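Local coordinates for putative immunoglobulin A1 protease (Bacteroides ovatus, PDB 3N6Z), which is of unproven function but is putatively a protease that hydrolyses immunoglobulin A1, at residues A[269-274]-A[303-308]; A[283-288]-A[329-334]; A[72-77]-A[101-106]. One frame throughout, in Å; residues are numbered along the deposited sequence.

Contact 3 comes first along the chain: residues 72-77 and 101-106 are parallel neighbours, 23 residues apart. It closes before the other two open, on the opposite side of the chain's centre, with its own centre about 33 Å from those of contacts 1 and 2. Those two interlock. Residues 269-274 open contact 1, residues 283-288 open contact 2 before 303-308 completes contact 1, and 329-334 then completes contact 2, so the loops cross. They also touch, through a probable hydrogen bond from Glu303 N to Lys332 O and the packing of Leu274 on Gly284. Contact 1 joins successive turns of a parallel beta-helix through strands 274-276 and 307-309; contact 2 ties corner 285-286 to the approach of strand 330-332.

Contact 1 of 3, residues A[269-274]-A[303-308]; sequences AAWSNL and ESIVLK
The side-chain carbonyl of Asn273 takes the backbone amide of Val306, OD1 lying 2.8 Å from N. The donor is tilted 26° from the amide's carbonyl plane. With CG anti to its own carbonyl carbon (chi1 -64°), Asn273 swings OD1 across to residues 305-306, where the oxygen also rests against CA of Ile305 and CB of Val306. From here on the backbones pair directly. Leu274 N donates to Val306 O at 2.9 Å, and Leu274 O accepts from Lys308 N at the same distance, with CA-H of Leu307 leaning on that oxygen too. Leu274 and Leu307 thus form a parallel bridge, their side chains alongside each other, in the conformer described, on the face that packs against Val283. Before the bridge, Ile305 wedges into the bend at residues 271-272. Its CB sits 3.3 Å from Ser272 O, a buried carbonyl that finds no polar partner, while CG2 meets CD1 of the Trp271 ring obliquely at 4.3 Å. Ser272 OG hydrogen-bonds to Gly241 O. Asn273 takes over with its side chain at the corner, where strand 268-270 gives way to 274-276, and the parallel pairing of equivalent strands one turn apart is the hallmark of a parallel beta-helix.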
loop_
_atom_site.group_PDB
_atom_site.type_symbol
_atom_site.label_atom_id
_atom_site.label_comp_id
_atom_site.label_asym_id
_atom_site.label_seq_id
_atom_site.Cartn_x
_atom_site.Cartn_y
_atom_site.Cartn_z
ATOM N N ALA A 269 -12.639 6.068 0.753
ATOM C CA ALA A 269 -12.857 7.351 0.092
ATOM C C ALA A 269 -11.695 7.761 -0.820
ATOM O O ALA A 269 -10.507 7.591 -0.476
ATOM C CB ALA A 269 -13.078 8.468 1.139
ATOM N N ALA A 270 -12.042 8.338 -1.964
ATOM C CA ALA A 270 -11.080 8.894 -2.906
ATOM C C ALA A 270 -11.009 10.400 -2.725
ATOM O O ALA A 270 -12.041 11.087 -2.793
ATOM C CB ALA A 270 -11.474 8.540 -4.364
ATOM N N TRP A 271 -9.809 10.907 -2.539
ATOM C CA TRP A 271 -9.575 12.335 -2.396
ATOM C C TRP A 271 -8.378 12.775 -3.217
ATOM O O TRP A 271 -7.761 13.817 -2.944
ATOM C CB TRP A 271 -9.460 12.687 -0.904
ATOM C CG TRP A 271 -9.841 14.043 -0.479
ATOM C CD1 TRP A 271 -9.808 15.195 -1.211
ATOM C CD2 TRP A 271 -10.250 14.413 0.840
ATOM N NE1 TRP A 271 -10.242 16.252 -0.434
ATOM C CE2 TRP A 271 -10.503 15.800 0.828
ATOM C CE3 TRP A 271 -10.448 13.701 2.020
ATOM C CZ2 TRP A 271 -10.922 16.500 1.983
ATOM C CZ3 TRP A 271 -10.867 14.375 3.150
ATOM C CH2 TRP A 271 -11.093 15.766 3.124
ATOM N N SER A 272 -8.092 12.037 -4.293
ATOM C CA SER A 272 -6.980 12.306 -5.203
ATOM C C SER A 272 -7.482 12.840 -6.543
ATOM O O SER A 272 -8.501 12.386 -7.054
ATOM C CB SER A 272 -6.213 11.009 -5.481
ATOM O OG SER A 272 -5.658 10.482 -4.303
ATOM N N ASN A 273 -6.711 13.736 -7.163
ATOM C CA ASN A 273 -6.884 14.033 -8.579
ATOM C C ASN A 273 -6.361 12.857 -9.416
ATOM O O ASN A 273 -5.314 12.279 -9.083
ATOM C CB ASN A 273 -6.132 15.310 -8.943
ATOM C CG ASN A 273 -6.675 16.531 -8.225
ATOM O OD1 ASN A 273 -7.886 16.646 -8.026
ATOM N ND2 ASN A 273 -5.790 17.461 -7.856
ATOM N N LEU A 274 -7.113 12.493 -10.460
ATOM C CA LEU A 274 -6.903 11.261 -11.213
ATOM C C LEU A 274 -6.755 11.601 -12.684
ATOM O O LEU A 274 -7.630 12.281 -13.258
ATOM C CB LEU A 274 -8.085 10.312 -11.024
ATOM C CG LEU A 274 -8.555 10.026 -9.605
ATOM C CD1 LEU A 274 -9.750 9.064 -9.632
ATOM C CD2 LEU A 274 -7.421 9.387 -8.784
ATOM N N GLU A 303 -15.984 15.819 -3.702
ATOM C CA GLU A 303 -16.665 16.485 -4.809
ATOM C C GLU A 303 -15.709 17.347 -5.638
ATOM O O GLU A 303 -15.997 17.638 -6.795
ATOM C CB GLU A 303 -17.814 17.345 -4.268
ATOM C CG GLU A 303 -17.359 18.525 -3.456
ATOM C CD GLU A 303 -18.461 19.249 -2.695
ATOM O OE1 GLU A 303 -19.645 18.923 -2.922
ATOM O OE2 GLU A 303 -18.093 20.171 -1.904
ATOM N N SER A 304 -14.575 17.736 -5.056
ATOM C CA SER A 304 -13.655 18.647 -5.733
ATOM C C SER A 304 -12.479 17.981 -6.446
ATOM O O SER A 304 -11.670 18.695 -7.034
ATOM C CB SER A 304 -13.128 19.653 -4.730
ATOM O OG SER A 304 -12.330 19.018 -3.752
ATOM N N ILE A 305 -12.395 16.639 -6.432
ATOM C CA ILE A 305 -11.296 16.010 -7.172
ATOM C C ILE A 305 -11.490 16.253 -8.668
ATOM O O ILE A 305 -12.625 16.381 -9.163
ATOM C CB ILE A 305 -11.076 14.510 -6.819
ATOM C CG1 ILE A 305 -12.220 13.617 -7.300
ATOM C CG2 ILE A 305 -10.799 14.361 -5.317
ATOM C CD1 ILE A 305 -11.989 12.109 -6.985
ATOM N N VAL A 306 -10.362 16.302 -9.377
ATOM C CA VAL A 306 -10.360 16.540 -10.832
ATOM C C VAL A 306 -9.978 15.227 -11.527
ATOM O O VAL A 306 -8.947 14.626 -11.210
ATOM C CB VAL A 306 -9.375 17.670 -11.190
ATOM C CG1 VAL A 306 -9.293 17.878 -12.699
ATOM C CG2 VAL A 306 -9.776 18.970 -10.471
ATOM N N LEU A 307 -10.827 14.811 -12.465
ATOM C CA LEU A 307 -10.638 13.603 -13.267
ATOM C C LEU A 307 -10.381 14.066 -14.703
ATOM O O LEU A 307 -11.145 14.859 -15.262
ATOM C CB LEU A 307 -11.843 12.643 -13.211
ATOM C CG LEU A 307 -11.894 11.571 -12.106
ATOM C CD1 LEU A 307 -11.933 12.209 -10.716
ATOM C CD2 LEU A 307 -13.097 10.625 -12.328
ATOM N N LYS A 308 -9.315 13.535 -15.297
ATOM C CA LYS A 308 -8.908 13.879 -16.665
ATOM C C LYS A 308 -8.520 12.650 -17.462
ATOM O O LYS A 308 -7.856 11.744 -16.948
ATOM C CB LYS A 308 -7.747 14.875 -16.676
ATOM C CG LYS A 308 -8.112 16.275 -16.223
ATOM C CD LYS A 308 -6.947 17.219 -16.368
ATOM C CE LYS A 308 -7.341 18.650 -16.047
ATOM N NZ LYS A 308 -6.182 19.593 -16.269
#

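Contact 2 of 3, residues A[283-288]-A[329-334]; sequences VGRIVG and GVAKSA
The backbones of Ile286 and Gly329 come no nearer than 6.3 Å between CA atoms, so side chains rather than paired strands make this contact. Arg285 carries it. Its chain bends at chi3 (-67°), which turns the guanidinium over to the 329-331 backbone, and NH2 donates to Gly329 O at 2.9 Å with an N-H...O angle of 140°. The oxygen lies in the guanidinium plane, whereas the donor stands well above the plane of the carbonyl, 58° out of it. Two further partners fix the group: NE donates to His328 O, and NH2 forms a salt bridge with Asp318 OD1. That same carboxylate oxygen accepts the backbone N of Ala331, so Asp318 joins the arginine to the start of strand 330-332, outermost in its sheet. NH1, for its part, passes 3.8 Å from CB of Ala331.

Ile286 adds a van der Waals contact: its CG1 lies against the Gly329 backbone, 3.7 Å from Gly329 N and 3.9 Å from Gly329 CA, covering the side on which a beta carbon would have stood. The positive phi of Gly329 suits glycine, and a CB there would come tightly against Ile286 CG1. Ile286 and Val287 both face Phe327, which makes a classic beta bulge at the point where the chain leaves strand 282-284 for strand 287-289. These two strands pair within different sheets, and 330-332 is outermost in a third; the arrangement is that of a corner in a parallel beta-helix, with an arginine gripping the carbonyls of His328 and Gly329 just before strand 330-332.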
loop_
_atom_site.group_PDB
_atom_site.type_symbol
_atom_site.label_atom_id
_atom_site.label_comp_id
_atom_site.label_asym_id
_atom_site.label_seq_id
_atom_site.Cartn_x
_atom_site.Cartn_y
_atom_site.Cartn_z
ATOM N N VAL A 283 -10.804 6.082 -16.076
ATOM C CA VAL A 283 -10.648 6.714 -14.780
ATOM C C VAL A 283 -11.906 6.542 -13.962
ATOM O O VAL A 283 -12.990 6.964 -14.383
ATOM C CB VAL A 283 -10.268 8.186 -14.936
ATOM C CG1 VAL A 283 -10.192 8.866 -13.565
ATOM C CG2 VAL A 283 -8.958 8.339 -15.715
ATOM N N GLY A 284 -11.759 5.920 -12.799
ATOM C CA GLY A 284 -12.880 5.719 -11.859
ATOM C C GLY A 284 -12.533 6.388 -10.544
ATOM O O GLY A 284 -11.400 6.248 -10.040
ATOM N N ARG A 285 -13.475 7.092 -9.932
ATOM C CA ARG A 285 -13.134 7.746 -8.658
ATOM C C ARG A 285 -12.653 6.697 -7.667
ATOM O O ARG A 285 -11.768 6.986 -6.866
ATOM C CB ARG A 285 -14.258 8.594 -8.092
ATOM C CG ARG A 285 -14.726 9.695 -9.014
ATOM C CD ARG A 285 -15.624 10.722 -8.320
ATOM N NE ARG A 285 -16.895 10.130 -7.912
ATOM C CZ ARG A 285 -18.053 10.778 -7.822
ATOM N NH1 ARG A 285 -18.107 12.090 -8.024
ATOM N NH2 ARG A 285 -19.152 10.098 -7.523
ATOM N N ILE A 286 -13.267 5.502 -7.665
ATOM C CA ILE A 286 -12.844 4.422 -6.749
ATOM C C ILE A 286 -11.987 3.368 -7.467
ATOM O O ILE A 286 -10.875 3.030 -7.009
ATOM C CB ILE A 286 -14.056 3.751 -6.034
ATOM C CG1 ILE A 286 -15.042 4.796 -5.456
ATOM C CG2 ILE A 286 -13.589 2.805 -4.897
ATOM C CD1 ILE A 286 -14.404 5.716 -4.410
ATOM N N VAL A 287 -12.530 2.780 -8.533
ATOM C CA VAL A 287 -11.892 1.670 -9.266
ATOM C C VAL A 287 -11.859 2.001 -10.753
ATOM O O VAL A 287 -12.881 2.410 -11.332
ATOM C CB VAL A 287 -12.633 0.331 -9.069
ATOM C CG1 VAL A 287 -11.924 -0.772 -9.819
ATOM C CG2 VAL A 287 -12.819 -0.004 -7.580
ATOM N N GLY A 288 -10.709 1.754 -11.391
ATOM C CA GLY A 288 -10.511 2.091 -12.813
ATOM C C GLY A 288 -10.822 1.068 -13.891
ATOM O O GLY A 288 -11.157 1.482 -15.014
ATOM N N GLY A 329 -18.355 5.574 -6.829
ATOM C CA GLY A 329 -18.820 5.907 -5.494
ATOM C C GLY A 329 -19.717 7.158 -5.476
ATOM O O GLY A 329 -20.235 7.557 -6.506
ATOM N N VAL A 330 -19.894 7.723 -4.289
ATOM C CA VAL A 330 -20.796 8.843 -4.054
ATOM C C VAL A 330 -20.017 10.077 -3.607
ATOM O O VAL A 330 -19.222 9.998 -2.673
ATOM C CB VAL A 330 -21.840 8.453 -2.987
ATOM C CG1 VAL A 330 -22.691 9.674 -2.562
ATOM C CG2 VAL A 330 -22.712 7.271 -3.506
ATOM N N ALA A 331 -20.261 11.207 -4.239
ATOM C CA ALA A 331 -19.582 12.434 -3.891
ATOM C C ALA A 331 -19.964 12.969 -2.505
ATOM O O ALA A 331 -21.133 12.918 -2.100
ATOM C CB ALA A 331 -19.806 13.500 -4.965
ATOM N N LYS A 332 -18.970 13.508 -1.813
ATOM C CA LYS A 332 -19.115 14.166 -0.530
ATOM C C LYS A 332 -18.261 15.436 -0.476
ATOM O O LYS A 332 -17.233 15.534 -1.143
ATOM C CB LYS A 332 -18.690 13.235 0.613
ATOM C CG LYS A 332 -19.585 11.994 0.777
ATOM C CD LYS A 332 -20.933 12.422 1.387
ATOM C CE LYS A 332 -22.047 11.411 1.203
ATOM N NZ LYS A 332 -23.265 11.873 1.931
ATOM N N SER A 333 -18.654 16.378 0.379
ATOM C CA SER A 333 -17.841 17.556 0.646
ATOM C C SER A 333 -16.624 17.170 1.484
ATOM O O SER A 333 -16.642 16.158 2.159
ATOM C CB SER A 333 -18.629 18.652 1.373
ATOM O OG SER A 333 -18.961 18.239 2.675
ATOM N N ALA A 334 -15.649 18.065 1.529
ATOM C CA ALA A 334 -14.485 17.883 2.402
ATOM C C ALA A 334 -14.923 17.722 3.858
ATOM O O ALA A 334 -14.386 16.888 4.580
ATOM C CB ALA A 334 -13.477 19.061 2.247
#

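Contact 3 of 3, residues A[72-77]-A[101-106]; sequences YFQLGA and DFDGDS
One face of the Tyr72 ring carries the CB of Asp101, which sits 3.4 Å above the ring plane, displaced toward the rim, in a CH-pi contact. With CG anti to the backbone N (chi1 -171°), the carboxylate of Asp101 comes beside CD2 and CE2 of the tyrosine, turned 27° from the ring plane. At the edge of the Phe73 ring lies Asp101 O, while Phe102, on the same side of the sheet as Phe73, receives Leu75 obliquely, CG to CZ 3.7 Å. Backbone bonds hold the parallel register: Phe73 N to Asp101 O at 2.9 Å, then Asp103 N to Phe73 O and Leu75 N to Asp103 O. Near the end of strand 72-75, one water accepts from Gln74 NE2 and donates to Leu75 O and to Asp105 OD2. In the conformer described, Asp103 OD1 accepts Asp105 N from above its carboxylate plane, forming an Asx turn. Replacing Tyr72 with an alanine would probably uncover Asp101 CB and leave its carboxylate less firmly flanked. Asp101 OD1 has a salt bridge to Arg131 that probably favours the ionised form. Asp101 and Asp103 make the face they share with Tyr72 and Gln74 acidic, whereas Phe73 and Phe102 make the other apolar.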
loop_
_atom_site.group_PDB
_atom_site.type_symbol
_atom_site.label_atom_id
_atom_site.label_comp_id
_atom_site.label_asym_id
_atom_site.label_seq_id
_atom_site.Cartn_x
_atom_site.Cartn_y
_atom_site.Cartn_z
ATOM N N TYR A 72 9.755 -11.905 13.246
ATOM C CA TYR A 72 9.048 -10.790 13.879
ATOM C C TYR A 72 10.012 -9.629 14.143
ATOM O O TYR A 72 11.092 -9.822 14.736
ATOM C CB TYR A 72 8.423 -11.198 15.219
ATOM C CG TYR A 72 7.271 -12.178 15.107
ATOM C CD1 TYR A 72 7.472 -13.500 14.694
ATOM C CD2 TYR A 72 5.987 -11.775 15.399
ATOM C CE1 TYR A 72 6.413 -14.390 14.614
ATOM C CE2 TYR A 72 4.933 -12.657 15.319
ATOM C CZ TYR A 72 5.131 -13.943 14.901
ATOM O OH TYR A 72 4.042 -14.825 14.844
ATOM N N PHE A 73 9.558 -8.441 13.782
ATOM C CA PHE A 73 10.283 -7.193 13.931
ATOM C C PHE A 73 9.358 -6.150 14.539
ATOM O O PHE A 73 8.145 -6.109 14.250
ATOM C CB PHE A 73 10.767 -6.654 12.590
ATOM C CG PHE A 73 11.663 -7.576 11.819
ATOM C CD1 PHE A 73 11.142 -8.493 10.919
ATOM C CD2 PHE A 73 13.043 -7.532 11.992
ATOM C CE1 PHE A 73 11.952 -9.304 10.177
ATOM C CE2 PHE A 73 13.863 -8.361 11.246
ATOM C CZ PHE A 73 13.320 -9.247 10.347
ATOM N N GLN A 74 9.955 -5.216 15.273
ATOM C CA GLN A 74 9.225 -4.088 15.858
ATOM C C GLN A 74 10.099 -2.839 15.843
ATOM O O GLN A 74 11.295 -2.924 16.112
ATOM C CB GLN A 74 8.792 -4.437 17.276
ATOM C CG GLN A 74 7.814 -3.448 17.883
ATOM C CD GLN A 74 7.145 -3.996 19.134
ATOM O OE1 GLN A 74 6.698 -5.179 19.177
ATOM N NE2 GLN A 74 7.044 -3.161 20.147
ATOM N N LEU A 75 9.499 -1.703 15.526
ATOM C CA LEU A 75 10.205 -0.427 15.700
ATOM C C LEU A 75 10.071 0.051 17.131
ATOM O O LEU A 75 8.956 0.046 17.681
ATOM C CB LEU A 75 9.654 0.667 14.784
ATOM C CG LEU A 75 9.723 0.393 13.267
ATOM C CD1 LEU A 75 9.183 1.613 12.504
ATOM C CD2 LEU A 75 11.182 0.096 12.852
ATOM N N GLY A 76 11.178 0.515 17.688
ATOM C CA GLY A 76 11.204 1.146 19.027
ATOM C C GLY A 76 11.437 2.642 18.985
ATOM O O GLY A 76 11.510 3.281 20.044
ATOM N N ALA A 77 11.523 3.195 17.784
ATOM C CA ALA A 77 11.755 4.625 17.527
ATOM C C ALA A 77 11.361 4.905 16.084
ATOM O O ALA A 77 11.291 3.993 15.254
ATOM C CB ALA A 77 13.245 4.973 17.733
ATOM N N ASP A 101 6.421 -10.586 10.175
ATOM C CA ASP A 101 5.510 -9.843 11.046
ATOM C C ASP A 101 6.238 -8.567 11.436
ATOM O O ASP A 101 7.270 -8.621 12.064
ATOM C CB ASP A 101 5.105 -10.650 12.290
ATOM C CG ASP A 101 4.014 -9.972 13.062
ATOM O OD1 ASP A 101 4.345 -9.073 13.851
ATOM O OD2 ASP A 101 2.832 -10.308 12.853
ATOM N N PHE A 102 5.669 -7.426 11.060
ATOM C CA PHE A 102 6.274 -6.127 11.301
ATOM C C PHE A 102 5.283 -5.227 12.036
ATOM O O PHE A 102 4.174 -4.993 11.555
ATOM C CB PHE A 102 6.682 -5.484 9.963
ATOM C CG PHE A 102 7.505 -4.220 10.122
ATOM C CD1 PHE A 102 6.899 -2.996 10.309
ATOM C CD2 PHE A 102 8.891 -4.285 10.132
ATOM C CE1 PHE A 102 7.641 -1.839 10.463
ATOM C CE2 PHE A 102 9.643 -3.165 10.309
ATOM C CZ PHE A 102 9.009 -1.928 10.455
ATOM N N ASP A 103 5.690 -4.747 13.203
ATOM C CA ASP A 103 4.894 -3.807 13.986
ATOM C C ASP A 103 5.691 -2.519 14.149
ATOM O O ASP A 103 6.711 -2.498 14.825
ATOM C CB ASP A 103 4.552 -4.417 15.352
ATOM C CG ASP A 103 3.673 -3.521 16.202
ATOM O OD1 ASP A 103 3.155 -2.491 15.698
ATOM O OD2 ASP A 103 3.479 -3.889 17.387
ATOM N N GLY A 104 5.221 -1.446 13.543
ATOM C CA GLY A 104 5.876 -0.163 13.683
ATOM C C GLY A 104 5.657 0.483 15.043
ATOM O O GLY A 104 6.285 1.482 15.344
ATOM N N ASP A 105 4.694 -0.036 15.807
ATOM C CA ASP A 105 4.354 0.515 17.127
ATOM C C ASP A 105 4.120 2.030 17.063
ATOM O O ASP A 105 4.534 2.766 17.968
ATOM C CB ASP A 105 5.400 0.147 18.186
ATOM C CG ASP A 105 4.914 0.413 19.613
ATOM O OD1 ASP A 105 3.686 0.328 19.862
ATOM O OD2 ASP A 105 5.769 0.676 20.469
ATOM N N SER A 106 3.446 2.470 16.000
ATOM C CA SER A 106 3.039 3.867 15.817
ATOM C C SER A 106 4.211 4.829 15.617
ATOM O O SER A 106 4.143 6.006 15.974
ATOM C CB SER A 106 2.108 4.336 16.953
ATOM O OG SER A 106 1.006 3.446 17.058
HETATM O O HOH W 1 6.426 -8.133 15.230
HETATM O O HOH W 2 8.148 -0.495 20.248
#